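Local coordinates for peptidoglycan-recognition protein (Apis mellifera, PDB 5XZ3) that probably binds bacterial peptidoglycan as a pattern-recognition protein of honeybee innate immunity, built on the fold of the N-acetylmuramoyl-L-alanine amidases, at residues I29-V34 with K101-A106; F74-D79 with I105-N110. All blocks are in the same frame, centred on the assembly; numbering follows the deposited sequence.

Contact 1 (I29-V34 with K101-A106)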
loop_
_atom_site.group_PDB
_atom_site.type_symbol
_atom_site.label_atom_id
_atom_site.label_comp_id
_atom_site.label_asym_id
_atom_site.label_seq_id
_atom_site.Cartn_x
_atom_site.Cartn_y
_atom_site.Cartn_z
ATOM N N ILE A 29 -13.575 10.365 2.340
ATOM C CA ILE A 29 -14.022 9.154 1.665
ATOM C C ILE A 29 -15.282 9.521 0.892
ATOM O O ILE A 29 -16.179 10.100 1.483
ATOM C CB ILE A 29 -14.280 8.029 2.694
ATOM C CG1 ILE A 29 -12.935 7.483 3.178
ATOM C CG2 ILE A 29 -15.171 6.911 2.130
ATOM C CD1 ILE A 29 -13.083 6.463 4.265
ATOM N N PRO A 30 -15.369 9.171 -0.419
ATOM C CA PRO A 30 -14.459 8.292 -1.172
ATOM C C PRO A 30 -13.117 8.899 -1.603
ATOM O O PRO A 30 -13.000 10.105 -1.841
ATOM C CB PRO A 30 -15.298 7.888 -2.387
ATOM C CG PRO A 30 -16.207 9.053 -2.599
ATOM C CD PRO A 30 -16.581 9.488 -1.210
ATOM N N ILE A 31 -12.112 8.032 -1.691
ATOM C CA ILE A 31 -10.736 8.422 -2.023
ATOM C C ILE A 31 -10.490 8.371 -3.553
ATOM O O ILE A 31 -10.820 7.371 -4.190
ATOM C CB ILE A 31 -9.758 7.493 -1.280
ATOM C CG1 ILE A 31 -9.965 7.639 0.241
ATOM C CG2 ILE A 31 -8.314 7.796 -1.673
ATOM C CD1 ILE A 31 -9.596 6.414 1.051
ATOM N N PRO A 32 -9.900 9.447 -4.136
ATOM C CA PRO A 32 -9.730 9.512 -5.603
ATOM C C PRO A 32 -8.518 8.797 -6.198
ATOM O O PRO A 32 -8.549 8.499 -7.396
ATOM C CB PRO A 32 -9.637 11.011 -5.899
ATOM C CG PRO A 32 -9.215 11.645 -4.619
ATOM C CD PRO A 32 -9.733 10.774 -3.504
ATOM N N TYR A 33 -7.477 8.544 -5.395
ATOM C CA TYR A 33 -6.222 7.952 -5.904
ATOM C C TYR A 33 -5.744 6.761 -5.091
ATOM O O TYR A 33 -5.950 6.708 -3.890
ATOM C CB TYR A 33 -5.091 9.004 -5.906
ATOM C CG TYR A 33 -5.294 10.086 -6.931
ATOM C CD1 TYR A 33 -4.907 9.884 -8.255
ATOM C CD2 TYR A 33 -5.869 11.317 -6.583
ATOM C CE1 TYR A 33 -5.091 10.878 -9.213
ATOM C CE2 TYR A 33 -6.055 12.313 -7.530
ATOM C CZ TYR A 33 -5.665 12.078 -8.846
ATOM O OH TYR A 33 -5.848 13.043 -9.811
ATOM N N VAL A 34 -5.088 5.815 -5.769
ATOM C CA VAL A 34 -4.274 4.789 -5.113
ATOM C C VAL A 34 -2.835 4.964 -5.622
ATOM O O VAL A 34 -2.617 5.035 -6.835
ATOM C CB VAL A 34 -4.783 3.361 -5.445
ATOM C CG1 VAL A 34 -3.816 2.294 -4.925
ATOM C CG2 VAL A 34 -6.163 3.128 -4.826
ATOM N N LYS A 101 -5.411 12.592 -0.229
ATOM C CA LYS A 101 -6.340 12.219 -1.300
ATOM C C LYS A 101 -6.026 10.871 -1.941
ATOM O O LYS A 101 -6.401 10.623 -3.095
ATOM C CB LYS A 101 -6.429 13.337 -2.354
ATOM C CG LYS A 101 -5.108 13.787 -2.981
ATOM C CD LYS A 101 -5.381 14.824 -4.074
ATOM C CE LYS A 101 -4.091 15.359 -4.671
ATOM N NZ LYS A 101 -4.350 16.518 -5.573
ATOM N N SER A 102 -5.348 10.006 -1.179
ATOM C CA SER A 102 -4.933 8.687 -1.683
ATOM C C SER A 102 -4.721 7.717 -0.544
ATOM O O SER A 102 -4.564 8.117 0.608
ATOM C CB SER A 102 -3.628 8.797 -2.501
ATOM O OG SER A 102 -2.538 9.191 -1.663
ATOM N N ILE A 103 -4.732 6.434 -0.873
ATOM C CA ILE A 103 -4.073 5.441 -0.038
ATOM C C ILE A 103 -2.823 5.009 -0.805
ATOM O O ILE A 103 -2.745 5.202 -2.031
ATOM C CB ILE A 103 -4.981 4.237 0.282
ATOM C CG1 ILE A 103 -5.551 3.630 -0.990
ATOM C CG2 ILE A 103 -6.112 4.624 1.268
ATOM C CD1 ILE A 103 -5.579 2.121 -0.942
ATOM N N SER A 104 -1.853 4.448 -0.093
ATOM C CA SER A 104 -0.720 3.834 -0.756
ATOM C C SER A 104 -0.730 2.326 -0.571
ATOM O O SER A 104 -1.188 1.813 0.463
ATOM C CB SER A 104 0.598 4.440 -0.282
ATOM O OG SER A 104 0.737 4.338 1.143
ATOM N N ILE A 105 -0.253 1.614 -1.593
ATOM C CA ILE A 105 -0.084 0.169 -1.501
ATOM C C ILE A 105 1.408 -0.064 -1.733
ATOM O O ILE A 105 1.926 0.229 -2.821
ATOM C CB ILE A 105 -0.936 -0.600 -2.528
ATOM C CG1 ILE A 105 -2.448 -0.295 -2.321
ATOM C CG2 ILE A 105 -0.638 -2.102 -2.443
ATOM C CD1 ILE A 105 -3.407 -0.922 -3.330
ATOM N N ALA A 106 2.090 -0.549 -0.699
ATOM C CA ALA A 106 3.529 -0.684 -0.768
ATOM C C ALA A 106 3.892 -2.154 -0.862
ATOM O O ALA A 106 3.636 -2.933 0.057
ATOM C CB ALA A 106 4.227 -0.024 0.429
#

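Contact 2 (F74-D79 with I105-N110)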
loop_
_atom_site.group_PDB
_atom_site.type_symbol
_atom_site.label_atom_id
_atom_site.label_comp_id
_atom_site.label_asym_id
_atom_site.label_seq_id
_atom_site.Cartn_x
_atom_site.Cartn_y
_atom_site.Cartn_z
ATOM N N PHE A 74 -1.380 0.343 3.104
ATOM C CA PHE A 74 -1.316 -1.116 3.091
ATOM C C PHE A 74 0.024 -1.593 2.564
ATOM O O PHE A 74 0.660 -0.913 1.748
ATOM C CB PHE A 74 -2.437 -1.694 2.233
ATOM C CG PHE A 74 -3.808 -1.394 2.747
ATOM C CD1 PHE A 74 -4.386 -2.199 3.743
ATOM C CD2 PHE A 74 -4.517 -0.284 2.276
ATOM C CE1 PHE A 74 -5.664 -1.914 4.253
ATOM C CE2 PHE A 74 -5.787 -0.000 2.784
ATOM C CZ PHE A 74 -6.360 -0.824 3.760
ATOM N N LEU A 75 0.441 -2.776 3.003
ATOM C CA LEU A 75 1.699 -3.364 2.518
ATOM C C LEU A 75 1.398 -4.754 1.963
ATOM O O LEU A 75 0.494 -5.433 2.441
ATOM C CB LEU A 75 2.768 -3.408 3.620
ATOM C CG LEU A 75 3.173 -2.024 4.163
ATOM C CD1 LEU A 75 2.365 -1.724 5.422
ATOM C CD2 LEU A 75 4.661 -1.964 4.468
ATOM N N ILE A 76 2.130 -5.141 0.920
ATOM C CA ILE A 76 1.953 -6.445 0.279
ATOM C C ILE A 76 3.254 -7.224 0.532
ATOM O O ILE A 76 4.325 -6.782 0.141
ATOM C CB ILE A 76 1.678 -6.321 -1.252
ATOM C CG1 ILE A 76 0.519 -5.351 -1.597
ATOM C CG2 ILE A 76 1.493 -7.695 -1.915
ATOM C CD1 ILE A 76 -0.854 -5.632 -0.995
ATOM N N GLY A 77 3.148 -8.361 1.210
ATOM C CA GLY A 77 4.309 -9.220 1.479
ATOM C C GLY A 77 4.500 -10.226 0.356
ATOM O O GLY A 77 3.561 -10.523 -0.378
ATOM N N GLY A 78 5.716 -10.760 0.229
ATOM C CA GLY A 78 6.004 -11.829 -0.744
ATOM C C GLY A 78 5.272 -13.114 -0.428
ATOM O O GLY A 78 5.215 -14.024 -1.255
ATOM N N ASP A 79 4.692 -13.185 0.771
ATOM C CA ASP A 79 3.778 -14.269 1.136
ATOM C C ASP A 79 2.430 -14.177 0.410
ATOM O O ASP A 79 1.627 -15.110 0.469
ATOM C CB ASP A 79 3.577 -14.316 2.660
ATOM C CG ASP A 79 2.981 -13.018 3.241
ATOM O OD1 ASP A 79 2.895 -11.983 2.554
ATOM O OD2 ASP A 79 2.596 -13.037 4.424
ATOM N N ILE A 105 -0.253 1.614 -1.593
ATOM C CA ILE A 105 -0.084 0.169 -1.501
ATOM C C ILE A 105 1.408 -0.064 -1.733
ATOM O O ILE A 105 1.926 0.229 -2.821
ATOM C CB ILE A 105 -0.936 -0.600 -2.528
ATOM C CG1 ILE A 105 -2.448 -0.295 -2.321
ATOM C CG2 ILE A 105 -0.638 -2.102 -2.443
ATOM C CD1 ILE A 105 -3.407 -0.922 -3.330
ATOM N N ALA A 106 2.090 -0.549 -0.699
ATOM C CA ALA A 106 3.529 -0.684 -0.768
ATOM C C ALA A 106 3.892 -2.154 -0.862
ATOM O O ALA A 106 3.636 -2.933 0.057
ATOM C CB ALA A 106 4.227 -0.024 0.429
ATOM N N PHE A 107 4.517 -2.514 -1.980
ATOM C CA PHE A 107 5.047 -3.855 -2.193
ATOM C C PHE A 107 6.376 -3.944 -1.443
ATOM O O PHE A 107 7.268 -3.131 -1.666
ATOM C CB PHE A 107 5.300 -4.079 -3.693
ATOM C CG PHE A 107 4.056 -4.349 -4.500
ATOM C CD1 PHE A 107 3.100 -3.343 -4.727
ATOM C CD2 PHE A 107 3.862 -5.608 -5.086
ATOM C CE1 PHE A 107 1.961 -3.606 -5.498
ATOM C CE2 PHE A 107 2.730 -5.873 -5.846
ATOM C CZ PHE A 107 1.782 -4.868 -6.055
ATOM N N ILE A 108 6.492 -4.920 -0.551
ATOM C CA ILE A 108 7.687 -5.061 0.290
ATOM C C ILE A 108 8.812 -5.649 -0.568
ATOM O O ILE A 108 8.732 -6.771 -1.012
ATOM C CB ILE A 108 7.400 -5.904 1.558
ATOM C CG1 ILE A 108 6.378 -5.173 2.460
ATOM C CG2 ILE A 108 8.686 -6.191 2.343
ATOM C CD1 ILE A 108 5.637 -6.094 3.411
ATOM N N GLY A 109 9.827 -4.841 -0.829
ATOM C CA GLY A 109 10.967 -5.282 -1.605
ATOM C C GLY A 109 11.455 -4.169 -2.478
ATOM O O GLY A 109 11.044 -3.009 -2.315
ATOM N N ASN A 110 12.343 -4.529 -3.402
ATOM C CA ASN A 110 12.863 -3.601 -4.389
ATOM C C ASN A 110 12.514 -4.191 -5.736
ATOM O O ASN A 110 13.040 -5.245 -6.114
ATOM C CB ASN A 110 14.389 -3.472 -4.233
ATOM C CG ASN A 110 15.007 -2.467 -5.188
ATOM O OD1 ASN A 110 14.470 -2.163 -6.260
ATOM N ND2 ASN A 110 16.174 -1.957 -4.807
HETATM O O HOH W 1 8.477 -9.269 0.159
#

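Contact 1 (I29-V34 with K101-A106)
The Y33 ring meets K101 at its edge: K101 O lies in the ring plane, 3.6 Å from Y33 CD2. Y98 packs edge-to-face with the same ring and also takes a cation-pi contact from K101. The P32 ring touches this carbonyl too, with P32 CG 3.4 Å from K101 O. A glycine in place of P32 lacks the ring that rests on K101 O and CB; this would probably open a gap there and leave the backbone, whose phi the ring now fixes, free to turn. Beyond P32 the chains run parallel, their axes at 26°. Y33 N gives K101 O a weak, strongly bent bond, whereas Y33 O accepts I103 N at 3.3 Å and also has S102 CA at 3.1 Å, a CA-H...O contact. S102 shares a face of the sheet with Y33; a small residue suits the spot, because its CB packs on Y33 CB. On the face of V34 and I103 branched aliphatics pack together. V34 straddles two isoleucines: CG1, anti to the backbone N (chi1 172°), reaches I105 CD1 at 3.6 Å, and CG2 lies alongside I103 CG1 at 3.9 Å. I31 points toward the other strand, crosses I103 at about a right angle, and presses its CG2 tightly on S102 CA, 3.5 Å away. The aliphatic branches of I31, V34, I103 and I105 thus pack by shape alone, whereas each hydroxyl on the face of Y33 and S102 has a hydrogen-bond partner, P173 OXT for Y33 and Y98 O for S102, so the buried serine OG is satisfied.

Contact 2 (F74-D79 with I105-N110)
Two neighbouring parallel strands of the central mixed sheet of the amidase-like fold meet here, F74-I76 beside I105-F107, with their axes at 27°. Three backbone bonds join them: A106 N gives to F74 O at 2.9 Å, I76 N to A106 O at 2.8 Å, and I108 N to I76 O at 2.9 Å. The first and last are nearly straight (167° and 168°), and the last carries the pairing just past the end of the strands. On one face I76 fits between two residues of the other strand. Its side chain crosses that of I105 at a slant, I76 CG1 lying 3.6 Å from I105 CG2, and its CB sits over a face of the F107 ring, so a branched chain suits a place with apolar neighbours both ways along the strand. On the other face, small A106 lies beside L75. The extended I108 reaches back across the I76 carbonyl until its CD1 lies 3.9 Å from L75 CB and also touches G77 CA. Glycine fits at G77, since a CB would run into D79 OD1. Where the chains diverge, a water gives a hydrogen bond to I108 O at 2.8 Å and takes a weak one from G78 N. Helix 47-64 covers L75 and I108 through I57 and I54; helix 118-133 covers F74, I105 and F107 through L127, I128 and A124. Backbone hydrogen bonds continue the sheet, from L75 to Y83 of the antiparallel strand 82-84 and from I105 to I35 and H37 of strand 31-38.

Overall arrangement
Contacts 1 and 2 lie on successive seams of one mixed sheet, their centres about 16 Å apart. Strand 102-107 is common to both: its beginning pairs with strand 31-38 in contact 1, its end with strand 74-76 in contact 2, and I105 and A106 belong to both. Along the chain the partners come first, 31-38 and then 74-76; the shared strand follows them in sequence and lies between them in the sheet. The contacts also touch directly, through a probable hydrogen bond from F74 N to S104 O and packing of I103 on F74. Strand 102-107 thus ties early and middle parts of the amidase-family sequence into one largely buried sheet.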